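PDB 4NL9: ankyrin repeat and SAM domain-containing protein 3 from Homo sapiens, which self-associates through its SAM domain, the part present here, and may take part in vasopressin signalling in the kidney. Local coordinates for residues Q9-L14 against R35-L40; I48-F53 against R57-A62. The protein carries 1 engineered substitution. All blocks are in the same frame, centred on the assembly; numbering follows the deposited sequence.

Contact 1: residues Q9-L14 against R35-L40. Engineered in segment 35-40: E36 (natural residue Ile).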
ATOM      1  N   GLN A   9      -6.425 -19.026   3.748  1.00 23.66           N
ATOM      2  CA  GLN A   9      -6.244 -20.426   3.383  1.00 29.27           C
ATOM      3  C   GLN A   9      -5.312 -20.587   2.182  1.00 27.24           C
ATOM      4  O   GLN A   9      -4.587 -21.574   2.073  1.00 29.85           O
ATOM      5  CB  GLN A   9      -7.596 -21.077   3.073  1.00 35.76           C
ATOM      6  CG  GLN A   9      -8.758 -20.536   3.898  1.00 44.36           C
ATOM      7  CD  GLN A   9      -9.382 -19.283   3.293  1.00 46.23           C
ATOM      8  OE1 GLN A   9      -9.279 -18.188   3.853  1.00 34.45           O
ATOM      9  NE2 GLN A   9     -10.038 -19.444   2.145  1.00 51.63           N
ATOM     10  N   ASP A  10      -5.347 -19.611   1.278  1.00 21.86           N
ATOM     11  CA  ASP A  10      -4.537 -19.655   0.063  1.00 18.21           C
ATOM     12  C   ASP A  10      -4.240 -18.244  -0.428  1.00 16.34           C
ATOM     13  O   ASP A  10      -4.663 -17.259   0.182  1.00 16.98           O
ATOM     14  CB  ASP A  10      -5.188 -20.521  -1.036  1.00 19.07           C
ATOM     15  CG  ASP A  10      -6.594 -20.059  -1.425  1.00 21.44           C
ATOM     16  OD1 ASP A  10      -6.976 -18.898  -1.201  1.00 20.84           O
ATOM     17  OD2 ASP A  10      -7.331 -20.885  -2.004  1.00 29.00           O
ATOM     18  N   LEU A  11      -3.498 -18.127  -1.522  1.00 15.92           N
ATOM     19  CA  LEU A  11      -3.102 -16.805  -1.976  1.00 14.92           C
ATOM     20  C   LEU A  11      -4.309 -15.965  -2.393  1.00 15.71           C
ATOM     21  O   LEU A  11      -4.376 -14.783  -2.079  1.00 16.30           O
ATOM     22  CB  LEU A  11      -2.094 -16.900  -3.124  1.00 16.98           C
ATOM     23  CG  LEU A  11      -1.560 -15.564  -3.642  1.00 15.31           C
ATOM     24  CD1 LEU A  11      -0.933 -14.695  -2.528  1.00 15.14           C
ATOM     25  CD2 LEU A  11      -0.558 -15.827  -4.756  1.00 18.15           C
ATOM     26  N   ALA A  12      -5.265 -16.585  -3.082  1.00 16.14           N
ATOM     27  CA  ALA A  12      -6.452 -15.850  -3.505  1.00 16.92           C
ATOM     28  C   ALA A  12      -7.151 -15.244  -2.291  1.00 17.94           C
ATOM     29  O   ALA A  12      -7.599 -14.107  -2.335  1.00 18.36           O
ATOM     30  CB  ALA A  12      -7.392 -16.757  -4.274  1.00 18.82           C
ATOM     31  N   ALA A  13      -7.200 -15.999  -1.197  1.00 17.89           N
ATOM     32  CA  ALA A  13      -7.836 -15.505   0.020  1.00 16.84           C
ATOM     33  C   ALA A  13      -7.113 -14.290   0.596  1.00 19.74           C
ATOM     34  O   ALA A  13      -7.741 -13.317   1.008  1.00 21.86           O
ATOM     35  CB  ALA A  13      -7.947 -16.620   1.060  1.00 19.47           C
ATOM     36  N   LEU A  14      -5.784 -14.340   0.610  1.00 18.26           N
ATOM     37  CA  LEU A  14      -5.004 -13.218   1.102  1.00 17.93           C
ATOM     38  C   LEU A  14      -5.234 -11.989   0.229  1.00 16.11           C
ATOM     39  O   LEU A  14      -5.519 -10.915   0.737  1.00 18.16           O
ATOM     40  CB  LEU A  14      -3.508 -13.574   1.175  1.00 16.93           C
ATOM     41  CG  LEU A  14      -2.565 -12.539   1.804  1.00 17.13           C
ATOM     42  CD1 LEU A  14      -1.337 -13.211   2.407  1.00 16.48           C
ATOM     43  CD2 LEU A  14      -2.108 -11.499   0.773  1.00 17.46           C
ATOM     44  N   ARG A  35       2.501 -19.933   0.308  1.00 15.15           N
ATOM     45  CA  ARG A  35       3.753 -20.175   1.021  1.00 15.25           C
ATOM     46  C   ARG A  35       4.907 -19.353   0.441  1.00 15.81           C
ATOM     47  O   ARG A  35       5.636 -18.689   1.186  1.00 14.81           O
ATOM     48  CB  ARG A  35       4.081 -21.663   0.995  1.00 17.85           C
ATOM     49  CG  ARG A  35       5.310 -22.027   1.791  1.00 20.70           C
ATOM     50  CD  ARG A  35       5.374 -23.536   1.968  1.00 26.02           C
ATOM     51  NE  ARG A  35       6.741 -24.020   2.138  1.00 42.47           N
ATOM     52  CZ  ARG A  35       7.520 -24.411   1.134  1.00 55.30           C
ATOM     53  NH1 ARG A  35       7.066 -24.369  -0.112  1.00 59.17           N
ATOM     54  NH2 ARG A  35       8.752 -24.840   1.374  1.00 57.15           N
ATOM     55  N   GLU A  36       5.067 -19.375  -0.880  1.00 14.81           N
ATOM     56  CA  GLU A  36       6.125 -18.591  -1.503  1.00 14.33           C
ATOM     57  C   GLU A  36       5.861 -17.098  -1.358  1.00 13.99           C
ATOM     58  O   GLU A  36       6.784 -16.327  -1.128  1.00 15.64           O
ATOM     59  CB  GLU A  36       6.318 -18.961  -2.978  1.00 14.99           C
ATOM     60  CG  GLU A  36       7.433 -18.156  -3.635  1.00 17.10           C
ATOM     61  CD  GLU A  36       7.741 -18.582  -5.057  1.00 25.76           C
ATOM     62  OE1 GLU A  36       7.010 -19.430  -5.605  1.00 28.53           O
ATOM     63  OE2 GLU A  36       8.726 -18.061  -5.627  1.00 26.79           O
ATOM     64  N   PHE A  37       4.604 -16.690  -1.493  1.00 15.65           N
ATOM     65  CA  PHE A  37       4.263 -15.275  -1.362  1.00 14.55           C
ATOM     66  C   PHE A  37       4.726 -14.719  -0.008  1.00 15.58           C
ATOM     67  O   PHE A  37       5.250 -13.606   0.077  1.00 13.79           O
ATOM     68  CB  PHE A  37       2.745 -15.086  -1.548  1.00 13.68           C
ATOM     69  CG  PHE A  37       2.272 -13.666  -1.341  1.00 13.49           C
ATOM     70  CD1 PHE A  37       2.321 -12.748  -2.381  1.00 13.52           C
ATOM     71  CD2 PHE A  37       1.782 -13.262  -0.107  1.00 13.67           C
ATOM     72  CE1 PHE A  37       1.882 -11.444  -2.196  1.00 13.84           C
ATOM     73  CE2 PHE A  37       1.339 -11.955   0.093  1.00 15.05           C
ATOM     74  CZ  PHE A  37       1.388 -11.048  -0.958  1.00 13.79           C
ATOM     75  N   LEU A  38       4.551 -15.511   1.047  1.00 14.10           N
ATOM     76  CA  LEU A  38       4.890 -15.076   2.398  1.00 15.37           C
ATOM     77  C   LEU A  38       6.389 -14.999   2.649  1.00 15.68           C
ATOM     78  O   LEU A  38       6.810 -14.512   3.705  1.00 19.29           O
ATOM     79  CB  LEU A  38       4.194 -15.956   3.439  1.00 18.04           C
ATOM     80  CG  LEU A  38       2.668 -15.847   3.469  1.00 14.84           C
ATOM     81  CD1 LEU A  38       2.064 -16.895   4.391  1.00 20.42           C
ATOM     82  CD2 LEU A  38       2.194 -14.441   3.881  1.00 18.42           C
ATOM     83  N   THR A  39       7.185 -15.458   1.686  1.00 15.70           N
ATOM     84  CA  THR A  39       8.643 -15.306   1.751  1.00 20.04           C
ATOM     85  C   THR A  39       9.177 -14.120   0.938  1.00 16.74           C
ATOM     86  O   THR A  39      10.373 -13.845   0.973  1.00 18.33           O
ATOM     87  CB  THR A  39       9.389 -16.569   1.247  1.00 18.07           C
ATOM     88  OG1 THR A  39       9.319 -16.649  -0.182  1.00 20.01           O
ATOM     89  CG2 THR A  39       8.827 -17.832   1.879  1.00 25.50           C
ATOM     90  N   LEU A  40       8.311 -13.425   0.202  1.00 15.34           N
ATOM     91  CA  LEU A  40       8.792 -12.400  -0.725  1.00 15.54           C
ATOM     92  C   LEU A  40       9.143 -11.116  -0.015  1.00 15.01           C
ATOM     93  O   LEU A  40       8.505 -10.744   0.956  1.00 17.74           O
ATOM     94  CB  LEU A  40       7.746 -12.091  -1.797  1.00 13.97           C
ATOM     95  CG  LEU A  40       7.365 -13.287  -2.661  1.00 13.59           C
ATOM     96  CD1 LEU A  40       6.269 -12.873  -3.626  1.00 15.66           C
ATOM     97  CD2 LEU A  40       8.579 -13.817  -3.415  1.00 15.39           C
TER
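A buried, wholly apolar contact joins the first turn of helix 11-17 to the short helix 34-37 and the residues that follow it inside the SAM domain, with L11 and L14 closing on the ring of F37. L11 comes from above: its CD1 methyl lies over one ring face, 3.9 Å from the ring centroid and 23° off the normal, a CH-pi contact displaced toward the CG side, where CD1 is 3.6 Å from F37 CG. L14, one helical turn on, meets the far part of the same ring obliquely, its CD2 3.5 Å from F37 CE2. The two leucines thus take different portions of one phenylalanine. F37 reaches them because its CG stands opposite the backbone N (chi1 176°), which turns the ring toward helix 11-17. At the margin, L14 CD1 touches L38 CD2 at 4.0 Å. The backbones on both sides are held locally. D10 is the N-cap of helix 11-17, and its OD1 accepts from A13 N at 2.9 Å; F37 to L40 form a type I beta turn, and the backbone carbonyl of E36, an engineered residue (isoleucine in the natural sequence), accepts from both T39 N and T39 OG1. Around this pair of segments, F27 of helix 24-29 meets the F37 ring edge-to-face, L45 of helix 42-48 and M59 and I63 of helix 53-65 pack on F37, and A62 on L14.

Contact 2: residues I48-F53 against R57-A62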
ATOM      1  N   ILE A  48       8.264  -8.993  -9.835  1.00 12.41           N
ATOM      2  CA  ILE A  48       7.167  -9.804 -10.396  1.00 12.93           C
ATOM      3  C   ILE A  48       6.172  -8.943 -11.197  1.00 12.68           C
ATOM      4  O   ILE A  48       5.467  -9.438 -12.088  1.00 14.87           O
ATOM      5  CB  ILE A  48       6.451 -10.584  -9.254  1.00 16.82           C
ATOM      6  CG1 ILE A  48       7.351 -11.700  -8.723  1.00 21.03           C
ATOM      7  CG2 ILE A  48       5.125 -11.191  -9.707  1.00 22.48           C
ATOM      8  CD1 ILE A  48       6.876 -12.294  -7.396  1.00 22.15           C
ATOM      9  N   GLY A  49       6.118  -7.643 -10.891  1.00 12.25           N
ATOM     10  CA  GLY A  49       5.222  -6.752 -11.599  1.00 14.46           C
ATOM     11  C   GLY A  49       4.279  -5.963 -10.711  1.00 13.03           C
ATOM     12  O   GLY A  49       3.358  -5.312 -11.209  1.00 14.39           O
ATOM     13  N   ILE A  50       4.493  -6.009  -9.398  1.00 12.25           N
ATOM     14  CA  ILE A  50       3.692  -5.183  -8.499  1.00 14.84           C
ATOM     15  C   ILE A  50       4.417  -3.848  -8.391  1.00 14.60           C
ATOM     16  O   ILE A  50       5.163  -3.609  -7.444  1.00 15.12           O
ATOM     17  CB  ILE A  50       3.492  -5.821  -7.097  1.00 13.25           C
ATOM     18  CG1 ILE A  50       3.180  -7.321  -7.191  1.00 12.45           C
ATOM     19  CG2 ILE A  50       2.370  -5.106  -6.339  1.00 14.55           C
ATOM     20  CD1 ILE A  50       2.020  -7.679  -8.120  1.00 13.79           C
ATOM     21  N   THR A  51       4.219  -2.998  -9.397  1.00 13.04           N
ATOM     22  CA  THR A  51       5.056  -1.808  -9.544  1.00 12.96           C
ATOM     23  C   THR A  51       4.488  -0.572  -8.879  1.00 14.19           C
ATOM     24  O   THR A  51       5.226   0.394  -8.668  1.00 15.88           O
ATOM     25  CB  THR A  51       5.342  -1.477 -11.026  1.00 12.95           C
ATOM     26  OG1 THR A  51       4.153  -0.988 -11.664  1.00 14.66           O
ATOM     27  CG2 THR A  51       5.850  -2.703 -11.764  1.00 16.66           C
ATOM     28  N   LEU A  52       3.213  -0.596  -8.517  1.00 12.23           N
ATOM     29  CA  LEU A  52       2.587   0.577  -7.900  1.00 13.87           C
ATOM     30  C   LEU A  52       2.706   0.574  -6.382  1.00 13.62           C
ATOM     31  O   LEU A  52       2.691  -0.485  -5.739  1.00 14.65           O
ATOM     32  CB  LEU A  52       1.129   0.676  -8.318  1.00 14.52           C
ATOM     33  CG  LEU A  52       0.887   0.640  -9.826  1.00 13.48           C
ATOM     34  CD1 LEU A  52      -0.599   0.696 -10.121  1.00 14.69           C
ATOM     35  CD2 LEU A  52       1.608   1.807 -10.509  1.00 15.11           C
ATOM     36  N   PHE A  53       2.839   1.761  -5.792  1.00 13.21           N
ATOM     37  CA  PHE A  53       3.150   1.839  -4.376  1.00 12.87           C
ATOM     38  C   PHE A  53       2.073   1.204  -3.486  1.00 14.12           C
ATOM     39  O   PHE A  53       2.382   0.474  -2.532  1.00 13.73           O
ATOM     40  CB  PHE A  53       3.359   3.298  -3.953  1.00 13.02           C
ATOM     41  CG  PHE A  53       4.001   3.436  -2.605  1.00 17.20           C
ATOM     42  CD1 PHE A  53       3.264   3.268  -1.445  1.00 20.19           C
ATOM     43  CD2 PHE A  53       5.353   3.686  -2.504  1.00 22.92           C
ATOM     44  CE1 PHE A  53       3.881   3.355  -0.198  1.00 17.91           C
ATOM     45  CE2 PHE A  53       5.965   3.782  -1.264  1.00 24.88           C
ATOM     46  CZ  PHE A  53       5.223   3.614  -0.120  1.00 21.82           C
ATOM     47  N   ARG A  57       2.550  -1.995  -1.030  1.00 13.70           N
ATOM     48  CA  ARG A  57       2.543  -1.748   0.410  1.00 13.15           C
ATOM     49  C   ARG A  57       1.516  -2.624   1.135  1.00 14.00           C
ATOM     50  O   ARG A  57       1.789  -3.158   2.217  1.00 13.26           O
ATOM     51  CB  ARG A  57       2.298  -0.257   0.692  1.00 13.86           C
ATOM     52  CG  ARG A  57       2.074   0.101   2.166  1.00 13.25           C
ATOM     53  CD  ARG A  57       3.217  -0.324   3.084  1.00 13.32           C
ATOM     54  NE  ARG A  57       4.520   0.168   2.648  1.00 14.98           N
ATOM     55  CZ  ARG A  57       5.029   1.358   2.960  1.00 14.86           C
ATOM     56  NH1 ARG A  57       6.238   1.683   2.523  1.00 14.67           N
ATOM     57  NH2 ARG A  57       4.339   2.220   3.704  1.00 15.07           N
ATOM     58  N   LYS A  58       0.336  -2.807   0.545  1.00 13.58           N
ATOM     59  CA  LYS A  58      -0.649  -3.672   1.183  1.00 14.71           C
ATOM     60  C   LYS A  58      -0.135  -5.101   1.239  1.00 13.28           C
ATOM     61  O   LYS A  58      -0.391  -5.822   2.202  1.00 15.73           O
ATOM     62  CB  LYS A  58      -1.991  -3.589   0.475  1.00 17.62           C
ATOM     63  CG  LYS A  58      -2.637  -2.222   0.667  1.00 19.42           C
ATOM     64  CD  LYS A  58      -4.095  -2.214   0.284  1.00 25.84           C
ATOM     65  CE  LYS A  58      -4.257  -2.390  -1.211  1.00 33.25           C
ATOM     66  NZ  LYS A  58      -5.671  -2.224  -1.661  1.00 36.86           N
ATOM     67  N   MET A  59       0.627  -5.489   0.219  1.00 12.97           N
ATOM     68  CA  MET A  59       1.211  -6.828   0.209  1.00 14.28           C
ATOM     69  C   MET A  59       2.333  -6.997   1.226  1.00 15.20           C
ATOM     70  O   MET A  59       2.380  -8.000   1.926  1.00 15.15           O
ATOM     71  CB  MET A  59       1.694  -7.211  -1.184  1.00 14.47           C
ATOM     72  CG  MET A  59       0.562  -7.441  -2.162  1.00 14.56           C
ATOM     73  SD  MET A  59       1.217  -7.700  -3.824  1.00 13.74           S
ATOM     74  CE  MET A  59      -0.252  -7.442  -4.819  1.00 16.93           C
ATOM     75  N   THR A  60       3.238  -6.029   1.316  1.00 13.44           N
ATOM     76  CA  THR A  60       4.294  -6.149   2.323  1.00 13.12           C
ATOM     77  C   THR A  60       3.707  -6.120   3.743  1.00 17.04           C
ATOM     78  O   THR A  60       4.181  -6.832   4.634  1.00 15.29           O
ATOM     79  CB  THR A  60       5.428  -5.110   2.164  1.00 15.65           C
ATOM     80  OG1 THR A  60       4.889  -3.789   2.256  1.00 16.02           O
ATOM     81  CG2 THR A  60       6.144  -5.277   0.828  1.00 15.98           C
ATOM     82  N   SER A  61       2.653  -5.332   3.942  1.00 14.46           N
ATOM     83  CA  SER A  61       1.931  -5.341   5.216  1.00 17.44           C
ATOM     84  C   SER A  61       1.325  -6.711   5.532  1.00 19.31           C
ATOM     85  O   SER A  61       1.435  -7.195   6.656  1.00 22.32           O
ATOM     86  CB  SER A  61       0.841  -4.277   5.217  1.00 18.20           C
ATOM     87  OG  SER A  61       1.421  -2.983   5.189  1.00 22.14           O
ATOM     88  N   ALA A  62       0.697  -7.328   4.537  1.00 18.51           N
ATOM     89  CA  ALA A  62       0.080  -8.636   4.715  1.00 17.59           C
ATOM     90  C   ALA A  62       1.126  -9.695   5.023  1.00 17.97           C
ATOM     91  O   ALA A  62       0.909 -10.573   5.854  1.00 18.48           O
ATOM     92  CB  ALA A  62      -0.711  -9.019   3.475  1.00 17.43           C
TER
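F53 lays the far end of its ring over the guanidinium of R57, one helical turn ahead. Its CE1 stands above the centre of that group and its CZ comes 3.4 Å from R57 NH1, but the two planes are inclined by 64°, so this is no parallel stack. R57 folds back to reach the ring, its chain bent at chi2 and chi3 (57° and 54°). The same two residues are joined by R57 N donating to F53 O at 2.9 Å, a bond of the first turn of helix 53-65, for which L52 is the N-cap. On the inner side I50 and M59 meet tip to tip, with I50 CG2 3.8 Å from both M59 SD and M59 CE, and F27 and Y23 pack against the same pair. Replacing R57 by an alanine would remove the guanidinium, which is likely to leave F53 without the group its ring covers and to cost the interface with a chain of another protein one of its salt bridges. The contact is therefore two-sided: sulfur and methyl groups face the core, while the arginine presents NH2 to acidic and polar side chains of that different protein.

From the N terminus the chain enters helix 11-17, passes through helix 24-29 and returns at helix 34-37, where contact 1 closes a loop of 20 residues. Helix 42-48 follows, and contact 2 then closes a much shorter loop, joining the turn after that helix to the body of helix 53-65. The two are in series, neither nested nor crossed, with centres about 13 Å apart on opposite sides of the chain's centre. Helix 53-65 nevertheless ties them together: A62 packs on L14 and M59 on F37. Separately, L40 packs on I48. Together they gather the N-terminal helix, the central short helix and the long C-terminal helix of the five-helix SAM bundle round one core.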